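PDB 4QMH: LP04448p from Drosophila melanogaster, which probably binds tubulin through an array of TOG domains, of which this is the fourth, and belongs to the XMAP215 family that drives microtubule polymerization. Local coordinates for residues L58-L66 against T77-A85. Sequence-based numbering, arbitrary orientation.
Sequences LAPALAHRL and TLAICEQLA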
loop_
_atom_site.group_PDB
_atom_site.type_symbol
_atom_site.label_atom_id
_atom_site.label_comp_id
_atom_site.label_asym_id
_atom_site.label_seq_id
_atom_site.Cartn_x
_atom_site.Cartn_y
_atom_site.Cartn_z
ATOM N N LEU A 58 -10.694 -5.325 -14.927
ATOM C CA LEU A 58 -9.553 -4.431 -15.070
ATOM C C LEU A 58 -8.588 -4.463 -13.879
ATOM O O LEU A 58 -7.379 -4.349 -14.068
ATOM C CB LEU A 58 -10.013 -2.991 -15.300
ATOM C CG LEU A 58 -8.899 -1.955 -15.460
ATOM C CD1 LEU A 58 -8.025 -2.295 -16.684
ATOM C CD2 LEU A 58 -9.499 -0.565 -15.575
ATOM N N ALA A 59 -9.106 -4.600 -12.656
ATOM C CA ALA A 59 -8.236 -4.489 -11.479
ATOM C C ALA A 59 -7.153 -5.565 -11.418
ATOM O O ALA A 59 -5.984 -5.249 -11.224
ATOM C CB ALA A 59 -9.052 -4.426 -10.166
ATOM N N PRO A 60 -7.525 -6.841 -11.604
ATOM C CA PRO A 60 -6.466 -7.855 -11.610
ATOM C C PRO A 60 -5.505 -7.660 -12.785
ATOM O O PRO A 60 -4.302 -7.906 -12.654
ATOM C CB PRO A 60 -7.234 -9.171 -11.749
ATOM C CG PRO A 60 -8.634 -8.862 -11.315
ATOM C CD PRO A 60 -8.873 -7.431 -11.681
ATOM N N ALA A 61 -6.035 -7.195 -13.910
ATOM C CA ALA A 61 -5.207 -6.908 -15.078
ATOM C C ALA A 61 -4.172 -5.836 -14.755
ATOM O O ALA A 61 -2.999 -5.987 -15.085
ATOM C CB ALA A 61 -6.069 -6.478 -16.252
ATOM N N LEU A 62 -4.611 -4.755 -14.109
ATOM C CA LEU A 62 -3.683 -3.695 -13.706
ATOM C C LEU A 62 -2.675 -4.162 -12.666
ATOM O O LEU A 62 -1.528 -3.711 -12.660
ATOM C CB LEU A 62 -4.431 -2.474 -13.168
ATOM C CG LEU A 62 -5.178 -1.632 -14.201
ATOM C CD1 LEU A 62 -5.968 -0.540 -13.505
ATOM C CD2 LEU A 62 -4.175 -1.031 -15.177
ATOM N N ALA A 63 -3.104 -5.060 -11.789
ATOM C CA ALA A 63 -2.212 -5.580 -10.756
ATOM C C ALA A 63 -0.980 -6.245 -11.385
ATOM O O ALA A 63 0.163 -6.007 -10.956
ATOM C CB ALA A 63 -2.960 -6.544 -9.852
ATOM N N HIS A 64 -1.203 -7.042 -12.422
ATOM C CA HIS A 64 -0.091 -7.653 -13.140
ATOM C C HIS A 64 0.835 -6.596 -13.755
ATOM O O HIS A 64 2.061 -6.756 -13.776
ATOM C CB HIS A 64 -0.601 -8.592 -14.233
ATOM C CG HIS A 64 -1.075 -9.918 -13.730
ATOM N ND1 HIS A 64 -2.411 -10.222 -13.581
ATOM C CD2 HIS A 64 -0.394 -11.028 -13.362
ATOM C CE1 HIS A 64 -2.532 -11.460 -13.134
ATOM N NE2 HIS A 64 -1.322 -11.971 -12.992
ATOM N N ARG A 65 0.257 -5.515 -14.274
ATOM C CA ARG A 65 1.090 -4.486 -14.899
ATOM C C ARG A 65 1.892 -3.667 -13.879
ATOM O O ARG A 65 2.966 -3.153 -14.191
ATOM C CB ARG A 65 0.239 -3.585 -15.815
ATOM C CG ARG A 65 -0.548 -4.380 -16.870
ATOM C CD ARG A 65 0.276 -4.834 -18.089
ATOM N NE ARG A 65 1.323 -5.811 -17.789
ATOM C CZ ARG A 65 1.137 -7.125 -17.683
ATOM N NH1 ARG A 65 -0.070 -7.654 -17.843
ATOM N NH2 ARG A 65 2.171 -7.919 -17.432
ATOM N N LEU A 66 1.379 -3.553 -12.654
ATOM C CA LEU A 66 2.104 -2.857 -11.597
ATOM C C LEU A 66 3.424 -3.565 -11.294
ATOM O O LEU A 66 4.381 -2.930 -10.854
ATOM C CB LEU A 66 1.251 -2.789 -10.320
ATOM C CG LEU A 66 0.120 -1.756 -10.305
ATOM C CD1 LEU A 66 -0.771 -1.928 -9.080
ATOM C CD2 LEU A 66 0.718 -0.361 -10.335
ATOM N N THR A 77 1.720 2.230 -15.387
ATOM C CA THR A 77 0.592 1.651 -14.667
ATOM C C THR A 77 0.333 2.384 -13.345
ATOM O O THR A 77 -0.819 2.594 -12.966
ATOM C CB THR A 77 0.767 0.124 -14.464
ATOM O OG1 THR A 77 0.956 -0.508 -15.739
ATOM C CG2 THR A 77 -0.424 -0.484 -13.768
ATOM N N LEU A 78 1.390 2.800 -12.645
ATOM C CA LEU A 78 1.194 3.591 -11.431
ATOM C C LEU A 78 0.441 4.881 -11.753
ATOM O O LEU A 78 -0.502 5.242 -11.050
ATOM C CB LEU A 78 2.523 3.904 -10.740
ATOM C CG LEU A 78 3.206 2.720 -10.053
ATOM C CD1 LEU A 78 4.680 3.047 -9.808
ATOM C CD2 LEU A 78 2.494 2.330 -8.744
ATOM N N ALA A 79 0.856 5.556 -12.825
ATOM C CA ALA A 79 0.187 6.777 -13.271
ATOM C C ALA A 79 -1.278 6.505 -13.574
ATOM O O ALA A 79 -2.154 7.287 -13.201
ATOM C CB ALA A 79 0.891 7.354 -14.503
ATOM N N ILE A 80 -1.554 5.402 -14.264
ATOM C CA ILE A 80 -2.944 5.054 -14.567
ATOM C C ILE A 80 -3.769 4.772 -13.317
ATOM O O ILE A 80 -4.937 5.163 -13.232
ATOM C CB ILE A 80 -3.027 3.860 -15.529
ATOM C CG1 ILE A 80 -2.609 4.301 -16.933
ATOM C CG2 ILE A 80 -4.442 3.300 -15.558
ATOM C CD1 ILE A 80 -2.359 3.149 -17.877
ATOM N N CYS A 81 -3.169 4.108 -12.335
ATOM C CA CYS A 81 -3.895 3.822 -11.105
ATOM C C CYS A 81 -4.218 5.104 -10.348
ATOM O O CYS A 81 -5.267 5.204 -9.727
ATOM C CB CYS A 81 -3.124 2.844 -10.216
ATOM S SG CYS A 81 -3.102 1.178 -10.869
ATOM N N GLU A 82 -3.330 6.088 -10.408
ATOM C CA GLU A 82 -3.610 7.360 -9.752
ATOM C C GLU A 82 -4.776 8.039 -10.463
ATOM O O GLU A 82 -5.691 8.549 -9.813
ATOM C CB GLU A 82 -2.381 8.270 -9.710
ATOM C CG GLU A 82 -2.482 9.342 -8.633
ATOM C CD GLU A 82 -1.205 10.138 -8.462
ATOM O OE1 GLU A 82 -0.109 9.570 -8.661
ATOM O OE2 GLU A 82 -1.299 11.338 -8.127
ATOM N N GLN A 83 -4.750 8.000 -11.794
ATOM C CA GLN A 83 -5.834 8.531 -12.618
ATOM C C GLN A 83 -7.152 7.818 -12.285
ATOM O O GLN A 83 -8.211 8.447 -12.183
ATOM C CB GLN A 83 -5.471 8.367 -14.096
ATOM C CG GLN A 83 -6.544 8.767 -15.089
ATOM C CD GLN A 83 -6.181 8.392 -16.520
ATOM O OE1 GLN A 83 -5.213 7.667 -16.766
ATOM N NE2 GLN A 83 -6.954 8.891 -17.471
ATOM N N LEU A 84 -7.081 6.506 -12.097
ATOM C CA LEU A 84 -8.270 5.729 -11.795
ATOM C C LEU A 84 -8.846 6.144 -10.442
ATOM O O LEU A 84 -10.067 6.273 -10.273
ATOM C CB LEU A 84 -7.936 4.227 -11.815
ATOM C CG LEU A 84 -9.099 3.234 -11.811
ATOM C CD1 LEU A 84 -9.805 3.178 -13.171
ATOM C CD2 LEU A 84 -8.590 1.855 -11.430
ATOM N N ALA A 85 -7.969 6.369 -9.468
ATOM C CA ALA A 85 -8.428 6.764 -8.140
ATOM C C ALA A 85 -9.204 8.069 -8.217
ATOM O O ALA A 85 -10.286 8.202 -7.647
ATOM C CB ALA A 85 -7.250 6.914 -7.190
#
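T77 reaches into the crook formed by L62, R65 and L66, an example of how consecutive helices of a helical-repeat domain, here 58-66 and 71-88, interlock along their faces. Its methyl CG2 lies 3.6 Å from CD2 of L66 and just as near the carbonyl oxygen O of L62. OG1 comes to 3.2 Å from CB of R65, a close carbon-oxygen contact. This division follows from the first torsion: with OG1 beside the backbone N (chi1 -56°), CG2 stands anti to it, which sends the methyl among the leucines while the hydroxyl hydrogen-bonds to O of I73 one turn earlier. A serine here keeps the hydroxyl but lacks CG2, which would probably leave a gap beside CD2 of L66 and O of L62. L62 is a knob in the hole lined by T77, I80, C81 and L84, its CD1 4.1 Å from CD2 of L84. The branch CD2 of L66 meets CD2 of L78 at 3.6 Å, the two side chains crossing at about a right angle. The chain of R65, bent at chi2 and chi3, takes NE away to a salt bridge with OD2 of D68. The axes of 58-66 and 77-85 approach to 9.7 Å, their N-to-C directions 144° apart, roughly antiparallel. Around this buried pair in the TOG domain's HEAT-like repeats, helix 31-48 packs against T77 and I80, F103 of helix 96-106 touches L66 and C81, and helix 112-129 meets L78.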